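Local coordinates for protein Ent-copalyl diphosphate synthase (Streptomyces platensis, PDB 5BP8) that probably belongs to the terpene cyclase-like proteins and is a largely alpha-helical protein related in part to the squalene-hopene cyclase family, at residues A[65-70]-A[443-448]; A[397-402]-A[493-498]. All coordinates share one frame; numbering follows the deposited sequence.

Interaction 1 (A[65-70]-A[443-448]); sequences GAPDGY and GRWQGT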
ATOM      1  N   GLY A  65     -10.987  -7.344   7.951  1.00 15.37           N
ATOM      2  CA  GLY A  65     -10.697  -6.093   7.230  1.00 16.24           C
ATOM      3  C   GLY A  65     -11.624  -4.923   7.468  1.00 15.79           C
ATOM      4  O   GLY A  65     -12.425  -4.880   8.421  1.00 15.89           O
ATOM      5  N   ALA A  66     -11.443  -3.929   6.618  1.00 15.52           N
ATOM      6  CA  ALA A  66     -12.078  -2.635   6.782  1.00 16.54           C
ATOM      7  C   ALA A  66     -13.488  -2.582   6.150  1.00 17.06           C
ATOM      8  O   ALA A  66     -13.914  -3.531   5.481  1.00 17.77           O
ATOM      9  CB  ALA A  66     -11.152  -1.579   6.173  1.00 16.93           C
ATOM     10  N   PRO A  67     -14.215  -1.460   6.330  1.00 17.56           N
ATOM     11  CA  PRO A  67     -15.547  -1.326   5.764  1.00 17.52           C
ATOM     12  C   PRO A  67     -15.600  -1.108   4.261  1.00 17.10           C
ATOM     13  O   PRO A  67     -14.560  -1.123   3.568  1.00 15.95           O
ATOM     14  CB  PRO A  67     -16.119  -0.107   6.508  1.00 18.02           C
ATOM     15  CG  PRO A  67     -15.279   0.046   7.704  1.00 18.12           C
ATOM     16  CD  PRO A  67     -13.932  -0.357   7.263  1.00 18.03           C
ATOM     17  N   ASP A  68     -16.811  -0.919   3.748  1.00 17.67           N
ATOM     18  CA  ASP A  68     -17.041  -0.443   2.376  1.00 19.18           C
ATOM     19  C   ASP A  68     -16.549  -1.404   1.284  1.00 18.34           C
ATOM     20  O   ASP A  68     -16.200  -1.013   0.156  1.00 18.19           O
ATOM     21  CB  ASP A  68     -16.441   0.969   2.182  1.00 20.37           C
ATOM     22  CG  ASP A  68     -17.029   1.990   3.123  1.00 22.07           C
ATOM     23  OD1 ASP A  68     -18.183   1.814   3.517  1.00 25.05           O
ATOM     24  OD2 ASP A  68     -16.339   2.955   3.499  1.00 23.19           O
ATOM     25  N   GLY A  69     -16.485  -2.683   1.634  1.00 16.81           N
ATOM     26  CA  GLY A  69     -16.069  -3.688   0.700  1.00 16.42           C
ATOM     27  C   GLY A  69     -14.599  -4.032   0.799  1.00 15.39           C
ATOM     28  O   GLY A  69     -14.155  -4.960   0.137  1.00 15.49           O
ATOM     29  N   TYR A  70     -13.841  -3.322   1.648  1.00 14.50           N
ATOM     30  CA  TYR A  70     -12.440  -3.626   1.805  1.00 14.32           C
ATOM     31  C   TYR A  70     -12.322  -4.969   2.569  1.00 14.17           C
ATOM     32  O   TYR A  70     -11.223  -5.505   2.726  1.00 15.32           O
ATOM     33  CB  TYR A  70     -11.692  -2.532   2.531  1.00 15.33           C
ATOM     34  CG  TYR A  70     -11.334  -1.366   1.615  1.00 14.94           C
ATOM     35  CD1 TYR A  70     -10.191  -1.401   0.838  1.00 15.30           C
ATOM     36  CD2 TYR A  70     -12.168  -0.269   1.494  1.00 16.18           C
ATOM     37  CE1 TYR A  70      -9.857  -0.361  -0.024  1.00 15.56           C
ATOM     38  CE2 TYR A  70     -11.828   0.800   0.663  1.00 15.62           C
ATOM     39  CZ  TYR A  70     -10.683   0.742  -0.109  1.00 15.61           C
ATOM     40  OH  TYR A  70     -10.330   1.777  -0.960  1.00 15.68           O
ATOM     41  N   GLY A 443      -9.927  11.535   9.391  1.00 18.95           N
ATOM     42  CA  GLY A 443      -9.760  10.250   8.781  1.00 19.16           C
ATOM     43  C   GLY A 443     -11.044   9.705   8.202  1.00 19.12           C
ATOM     44  O   GLY A 443     -12.140  10.111   8.610  1.00 19.29           O
ATOM     45  N   ARG A 444     -10.893   8.778   7.263  1.00 18.59           N
ATOM     46  CA  ARG A 444     -12.023   8.217   6.542  1.00 18.71           C
ATOM     47  C   ARG A 444     -12.985   7.424   7.423  1.00 19.06           C
ATOM     48  O   ARG A 444     -14.195   7.693   7.430  1.00 18.38           O
ATOM     49  CB  ARG A 444     -11.528   7.325   5.403  1.00 18.38           C
ATOM     50  CG  ARG A 444     -12.682   6.758   4.601  1.00 18.64           C
ATOM     51  CD  ARG A 444     -12.238   6.010   3.364  1.00 18.09           C
ATOM     52  NE  ARG A 444     -13.386   5.312   2.780  1.00 17.71           N
ATOM     53  CZ  ARG A 444     -13.366   4.662   1.617  1.00 17.82           C
ATOM     54  NH1 ARG A 444     -12.273   4.617   0.867  1.00 18.29           N
ATOM     55  NH2 ARG A 444     -14.463   4.047   1.197  1.00 18.95           N
ATOM     56  N   TRP A 445     -12.452   6.421   8.115  1.00 19.69           N
ATOM     57  CA  TRP A 445     -13.274   5.519   8.941  1.00 20.82           C
ATOM     58  C   TRP A 445     -13.168   5.853  10.440  1.00 22.00           C
ATOM     59  O   TRP A 445     -14.044   5.505  11.232  1.00 22.43           O
ATOM     60  CB  TRP A 445     -12.853   4.090   8.686  1.00 19.86           C
ATOM     61  CG  TRP A 445     -13.174   3.597   7.331  1.00 19.39           C
ATOM     62  CD1 TRP A 445     -14.402   3.573   6.745  1.00 20.86           C
ATOM     63  CD2 TRP A 445     -12.265   3.072   6.364  1.00 20.41           C
ATOM     64  NE1 TRP A 445     -14.327   3.050   5.487  1.00 20.12           N
ATOM     65  CE2 TRP A 445     -13.024   2.734   5.219  1.00 19.67           C
ATOM     66  CE3 TRP A 445     -10.881   2.868   6.344  1.00 20.24           C
ATOM     67  CZ2 TRP A 445     -12.454   2.187   4.069  1.00 20.03           C
ATOM     68  CZ3 TRP A 445     -10.310   2.289   5.208  1.00 21.58           C
ATOM     69  CH2 TRP A 445     -11.101   1.959   4.084  1.00 20.32           C
ATOM     70  N   GLN A 446     -12.108   6.557  10.816  1.00 20.82           N
ATOM     71  CA  GLN A 446     -11.898   7.020  12.176  1.00 22.56           C
ATOM     72  C   GLN A 446     -10.796   8.073  12.078  1.00 22.16           C
ATOM     73  O   GLN A 446     -10.095   8.134  11.072  1.00 21.34           O
ATOM     74  CB  GLN A 446     -11.381   5.857  13.052  1.00 24.42           C
ATOM     75  CG  GLN A 446     -10.013   5.376  12.597  1.00 25.74           C
ATOM     76  CD  GLN A 446      -9.615   4.042  13.164  1.00 28.53           C
ATOM     77  OE1 GLN A 446      -9.377   3.088  12.418  1.00 27.41           O
ATOM     78  NE2 GLN A 446      -9.560   3.953  14.497  1.00 31.74           N
ATOM     79  N   GLY A 447     -10.588   8.858  13.121  1.00 21.68           N
ATOM     80  CA  GLY A 447      -9.366   9.668  13.182  1.00 21.92           C
ATOM     81  C   GLY A 447      -8.119   8.811  13.204  1.00 21.20           C
ATOM     82  O   GLY A 447      -8.010   7.849  13.995  1.00 21.14           O
ATOM     83  N   THR A 448      -7.144   9.136  12.336  1.00 20.14           N
ATOM     84  CA  THR A 448      -5.891   8.410  12.314  1.00 19.65           C
ATOM     85  C   THR A 448      -4.726   9.380  12.364  1.00 19.47           C
ATOM     86  O   THR A 448      -4.843  10.533  11.959  1.00 19.82           O
ATOM     87  CB  THR A 448      -5.720   7.563  11.040  1.00 19.40           C
ATOM     88  OG1 THR A 448      -5.710   8.405   9.872  1.00 18.98           O
ATOM     89  CG2 THR A 448      -6.852   6.525  10.926  1.00 19.26           C
TER
HETATM   90  O   HOH W   1     -16.098   5.636   3.941  1.00 28.77           O
HETATM   91  O   HOH W   2     -11.926   3.548  -1.975  1.00 32.01           O

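Interaction 2 (A[397-402]-A[493-498]); sequences KWHASP and GLWHDK. With SO4 (sulfate ion), chain B.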
ATOM      1  N   LYS A 397      -6.053   6.473  -6.877  1.00 23.01           N
ATOM      2  CA  LYS A 397      -6.143   5.032  -7.015  1.00 23.92           C
ATOM      3  C   LYS A 397      -5.294   4.235  -6.042  1.00 21.61           C
ATOM      4  O   LYS A 397      -5.554   3.059  -5.861  1.00 22.94           O
ATOM      5  CB  LYS A 397      -5.794   4.603  -8.458  1.00 23.66           C
ATOM      6  CG  LYS A 397      -4.326   4.681  -8.810  1.00 24.30           C
ATOM      7  CD  LYS A 397      -4.089   4.431 -10.303  1.00 24.59           C
ATOM      8  CE  LYS A 397      -4.354   2.986 -10.689  1.00 23.78           C
ATOM      9  NZ  LYS A 397      -3.929   2.721 -12.091  1.00 23.75           N
ATOM     10  N   TRP A 398      -4.213   4.802  -5.498  1.00 21.69           N
ATOM     11  CA  TRP A 398      -3.274   4.022  -4.683  1.00 20.58           C
ATOM     12  C   TRP A 398      -3.613   3.997  -3.186  1.00 19.85           C
ATOM     13  O   TRP A 398      -2.928   3.335  -2.440  1.00 19.16           O
ATOM     14  CB  TRP A 398      -1.832   4.541  -4.836  1.00 22.32           C
ATOM     15  CG  TRP A 398      -1.336   4.478  -6.269  1.00 23.71           C
ATOM     16  CD1 TRP A 398      -0.849   5.516  -7.012  1.00 24.50           C
ATOM     17  CD2 TRP A 398      -1.316   3.319  -7.131  1.00 24.27           C
ATOM     18  NE1 TRP A 398      -0.502   5.067  -8.281  1.00 24.26           N
ATOM     19  CE2 TRP A 398      -0.792   3.732  -8.379  1.00 24.79           C
ATOM     20  CE3 TRP A 398      -1.684   1.977  -6.968  1.00 25.85           C
ATOM     21  CZ2 TRP A 398      -0.649   2.851  -9.464  1.00 26.06           C
ATOM     22  CZ3 TRP A 398      -1.540   1.099  -8.053  1.00 26.78           C
ATOM     23  CH2 TRP A 398      -1.016   1.541  -9.277  1.00 26.47           C
ATOM     24  N   HIS A 399      -4.630   4.731  -2.759  1.00 18.42           N
ATOM     25  CA  HIS A 399      -4.847   4.966  -1.345  1.00 17.44           C
ATOM     26  C   HIS A 399      -6.339   5.063  -1.092  1.00 17.46           C
ATOM     27  O   HIS A 399      -7.087   5.695  -1.844  1.00 18.41           O
ATOM     28  CB  HIS A 399      -4.087   6.218  -0.954  1.00 17.58           C
ATOM     29  CG  HIS A 399      -3.750   6.340   0.497  1.00 16.76           C
ATOM     30  ND1 HIS A 399      -4.689   6.591   1.471  1.00 16.43           N
ATOM     31  CD2 HIS A 399      -2.560   6.314   1.130  1.00 16.92           C
ATOM     32  CE1 HIS A 399      -4.097   6.703   2.638  1.00 16.77           C
ATOM     33  NE2 HIS A 399      -2.798   6.552   2.456  1.00 16.90           N
ATOM     34  N   ALA A 400      -6.778   4.449   0.005  1.00 17.11           N
ATOM     35  CA  ALA A 400      -8.180   4.482   0.427  1.00 17.02           C
ATOM     36  C   ALA A 400      -8.697   5.831   0.931  1.00 17.07           C
ATOM     37  O   ALA A 400      -9.896   6.022   0.993  1.00 18.05           O
ATOM     38  CB  ALA A 400      -8.386   3.435   1.533  1.00 17.06           C
ATOM     39  N   SER A 401      -7.806   6.738   1.336  1.00 18.08           N
ATOM     40  CA  SER A 401      -8.179   7.983   1.980  1.00 18.28           C
ATOM     41  C   SER A 401      -8.170   9.209   1.037  1.00 18.76           C
ATOM     42  O   SER A 401      -7.173   9.458   0.339  1.00 19.39           O
ATOM     43  CB  SER A 401      -7.207   8.276   3.123  1.00 19.27           C
ATOM     44  OG  SER A 401      -7.574   9.473   3.755  1.00 21.35           O
ATOM     45  N   PRO A 402      -9.245  10.000   1.057  1.00 19.86           N
ATOM     46  CA  PRO A 402      -9.178  11.269   0.330  1.00 19.79           C
ATOM     47  C   PRO A 402      -8.201  12.254   0.963  1.00 20.30           C
ATOM     48  O   PRO A 402      -7.814  13.266   0.313  1.00 20.17           O
ATOM     49  CB  PRO A 402     -10.595  11.783   0.409  1.00 20.37           C
ATOM     50  CG  PRO A 402     -11.154  11.218   1.655  1.00 20.67           C
ATOM     51  CD  PRO A 402     -10.489   9.885   1.850  1.00 19.57           C
ATOM     52  N   GLY A 493      -3.949   0.163   8.091  1.00 16.89           N
ATOM     53  CA  GLY A 493      -3.541   0.101   6.704  1.00 16.55           C
ATOM     54  C   GLY A 493      -4.536   0.822   5.809  1.00 17.19           C
ATOM     55  O   GLY A 493      -5.733   0.557   5.863  1.00 17.23           O
ATOM     56  N   LEU A 494      -4.036   1.755   5.003  1.00 15.75           N
ATOM     57  CA  LEU A 494      -4.863   2.525   4.086  1.00 15.79           C
ATOM     58  C   LEU A 494      -4.339   2.516   2.637  1.00 16.13           C
ATOM     59  O   LEU A 494      -5.025   2.974   1.731  1.00 17.03           O
ATOM     60  CB  LEU A 494      -4.965   3.963   4.580  1.00 16.13           C
ATOM     61  CG  LEU A 494      -5.574   4.196   5.972  1.00 16.44           C
ATOM     62  CD1 LEU A 494      -5.515   5.666   6.298  1.00 17.36           C
ATOM     63  CD2 LEU A 494      -7.012   3.727   5.987  1.00 17.25           C
ATOM     64  N   TRP A 495      -3.123   2.039   2.435  1.00 16.04           N
ATOM     65  CA  TRP A 495      -2.531   1.978   1.105  1.00 15.97           C
ATOM     66  C   TRP A 495      -2.987   0.757   0.359  1.00 16.71           C
ATOM     67  O   TRP A 495      -2.941  -0.354   0.907  1.00 16.90           O
ATOM     68  CB  TRP A 495      -1.011   1.995   1.196  1.00 16.18           C
ATOM     69  CG  TRP A 495      -0.475   3.262   1.769  1.00 17.66           C
ATOM     70  CD1 TRP A 495      -0.576   3.690   3.048  1.00 17.78           C
ATOM     71  CD2 TRP A 495       0.267   4.267   1.067  1.00 18.42           C
ATOM     72  NE1 TRP A 495       0.036   4.893   3.192  1.00 19.13           N
ATOM     73  CE2 TRP A 495       0.575   5.271   1.994  1.00 18.58           C
ATOM     74  CE3 TRP A 495       0.692   4.405  -0.255  1.00 19.54           C
ATOM     75  CZ2 TRP A 495       1.272   6.439   1.641  1.00 19.47           C
ATOM     76  CZ3 TRP A 495       1.391   5.578  -0.616  1.00 21.10           C
ATOM     77  CH2 TRP A 495       1.679   6.561   0.340  1.00 19.63           C
ATOM     78  N   HIS A 496      -3.410   0.925  -0.888  1.00 17.31           N
ATOM     79  CA  HIS A 496      -3.913  -0.221  -1.659  1.00 17.82           C
ATOM     80  C   HIS A 496      -2.835  -1.231  -2.032  1.00 17.98           C
ATOM     81  O   HIS A 496      -1.814  -0.879  -2.644  1.00 17.18           O
ATOM     82  CB  HIS A 496      -4.617   0.219  -2.939  1.00 19.36           C
ATOM     83  CG  HIS A 496      -5.956   0.843  -2.708  1.00 21.24           C
ATOM     84  ND1 HIS A 496      -6.694   1.400  -3.726  1.00 25.97           N
ATOM     85  CD2 HIS A 496      -6.677   1.028  -1.579  1.00 21.80           C
ATOM     86  CE1 HIS A 496      -7.820   1.899  -3.233  1.00 25.42           C
ATOM     87  NE2 HIS A 496      -7.844   1.666  -1.936  1.00 22.35           N
ATOM     88  N   ASP A 497      -3.051  -2.498  -1.668  1.00 17.40           N
ATOM     89  CA  ASP A 497      -2.316  -3.581  -2.329  1.00 17.70           C
ATOM     90  C   ASP A 497      -3.266  -4.773  -2.491  1.00 16.85           C
ATOM     91  O   ASP A 497      -4.279  -4.659  -3.178  1.00 17.93           O
ATOM     92  CB  ASP A 497      -0.974  -3.894  -1.637  1.00 17.70           C
ATOM     93  CG  ASP A 497      -0.178  -4.940  -2.390  1.00 18.98           C
ATOM     94  OD1 ASP A 497      -0.236  -4.935  -3.641  1.00 20.92           O
ATOM     95  OD2 ASP A 497       0.403  -5.846  -1.771  1.00 18.27           O
ATOM     96  N   LYS A 498      -2.982  -5.918  -1.890  1.00 15.48           N
ATOM     97  CA  LYS A 498      -3.908  -7.016  -1.960  1.00 15.43           C
ATOM     98  C   LYS A 498      -5.138  -6.667  -1.135  1.00 16.13           C
ATOM     99  O   LYS A 498      -6.266  -6.736  -1.628  1.00 15.81           O
ATOM    100  CB  LYS A 498      -3.245  -8.314  -1.404  1.00 15.56           C
ATOM    101  CG  LYS A 498      -2.083  -8.839  -2.241  1.00 16.16           C
ATOM    102  CD  LYS A 498      -2.546  -9.490  -3.526  1.00 16.76           C
ATOM    103  CE  LYS A 498      -1.374  -9.778  -4.456  1.00 16.57           C
ATOM    104  NZ  LYS A 498      -0.460 -10.782  -3.861  1.00 16.34           N
TER
HETATM  105  S   SO4 B 701      -5.349  -0.167 -13.619  1.00 28.83           S
HETATM  106  O1  SO4 B 701      -5.843   1.230 -13.704  1.00 26.61           O
HETATM  107  O2  SO4 B 701      -5.305  -0.701 -15.024  1.00 29.35           O
HETATM  108  O3  SO4 B 701      -4.080  -0.275 -12.950  1.00 30.14           O
HETATM  109  O4  SO4 B 701      -6.364  -0.946 -12.890  1.00 29.82           O
HETATM  110  O   HOH W   3      -0.869   1.482  -3.263  1.00 26.51           O

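Interaction 1 (A[65-70]-A[443-448])
Trp445 meets the 65-70 loop with both a ring face and a ring edge. Over the face, Ala66 and Pro67 make CH-pi contacts: Pro67 CD stands 3.7 Å from the centroid of the five-membered ring, only 6° off its normal, while Ala66 CB covers the six-membered ring. The edge of Trp445 is turned toward the face of Tyr70 in an offset edge-to-face pair, CZ2 coming 3.6 Å from Tyr70 CD2 with the planes at 78°. On the opposite face, Arg444 NE lies over the rim of the indole.

The direct polar bonds across the contact converge on Asp68 OD2. Trp445 NE1 donates to Asp68 OD2 at 2.8 Å, almost straight (168°) and in the indole plane. Arg444 NH2 makes a salt bridge to Asp68 OD2 at 3.2 Å, arriving from the other face of the carboxylate. A water donates to the same oxygen and accepts from Arg444 NE; a second joins Tyr70 OH to Arg444 NH1, atoms also bonded to His496 and Ala400, respectively.

A type I' beta turn, closed by Tyr70 N to Pro67 O, carries Asp68 and Tyr70 to Trp445; three donors fix Asp68 OD2 and would be expected to favour the ionised carboxylate.

Interaction 2 (A[397-402]-A[493-498])
The imidazole of His399 points its edge at the indole of Trp495: His399 CD2 lies over the centre of one indole face, 3.4 Å from Trp495 CE2, and the His399 ring and the five-membered ring of Trp495 are inclined at 66°. One face of the His399 ring carries Leu494 O, while Leu494 CB packs against His399 CE1 at 3.5 Å. At the edge, in plane, Ser401 N donates to His399 ND1 over 3.1 Å. The first torsion of His399, CG anti to the backbone N (chi1 -158°), swings the ring back to the 493-498 segment although its CB points away. His496 has the backbone carbon of His399 over one face, and the indole of Trp398 has Lys397 CG over its centre.

The backbones form a single bridge, His399 with Trp495. Ala400 N donates to Leu494 O at 2.9 Å, and His496 N to Trp398 O at 2.9 Å. A water also donates to Trp398 O and to His496 O. His496 ND1 adds a weak bond to Lys397 O, its NE2 turning to Tyr70. Leu494 and Trp495 both face Tyr501, a classic beta bulge where strand 495-496 pairs antiparallel with 500-501. Lys397 NZ bonds Thr346 O and a sulfate, probably from the crystallisation liquor, which Arg345 N and Thr346 N also hold.

Because ND1 of His399 accepts from Ser401 N, its NE2 is the likely site of a proton; this nitrogen and Trp495 NE1 both bond Glu450 OE2, so one carboxylate oxygen of Glu450 ties both rings to helix 449-461.

In the fold
Followed from the N terminus, the chain first passes 65-70, in the loop between helices 47-57 and 72-86, and reaches 397-402, leading into helix 402-416, only after many intervening helices. Segment 443-448 then closes the long loop of interaction 1 ahead of helix 449-461. Near the C-terminal end, segment 493-498 closes the shorter loop of interaction 2. The segments alternate, so the two loops cross. Their centres are about 10 Å apart and they touch directly: Trp445 CZ3 packs 3.7 Å from Leu494 CD2. Together they tie an N-terminal interhelical loop to two interhelical loops and the short strand 495-496 in the C-terminal part of the chain.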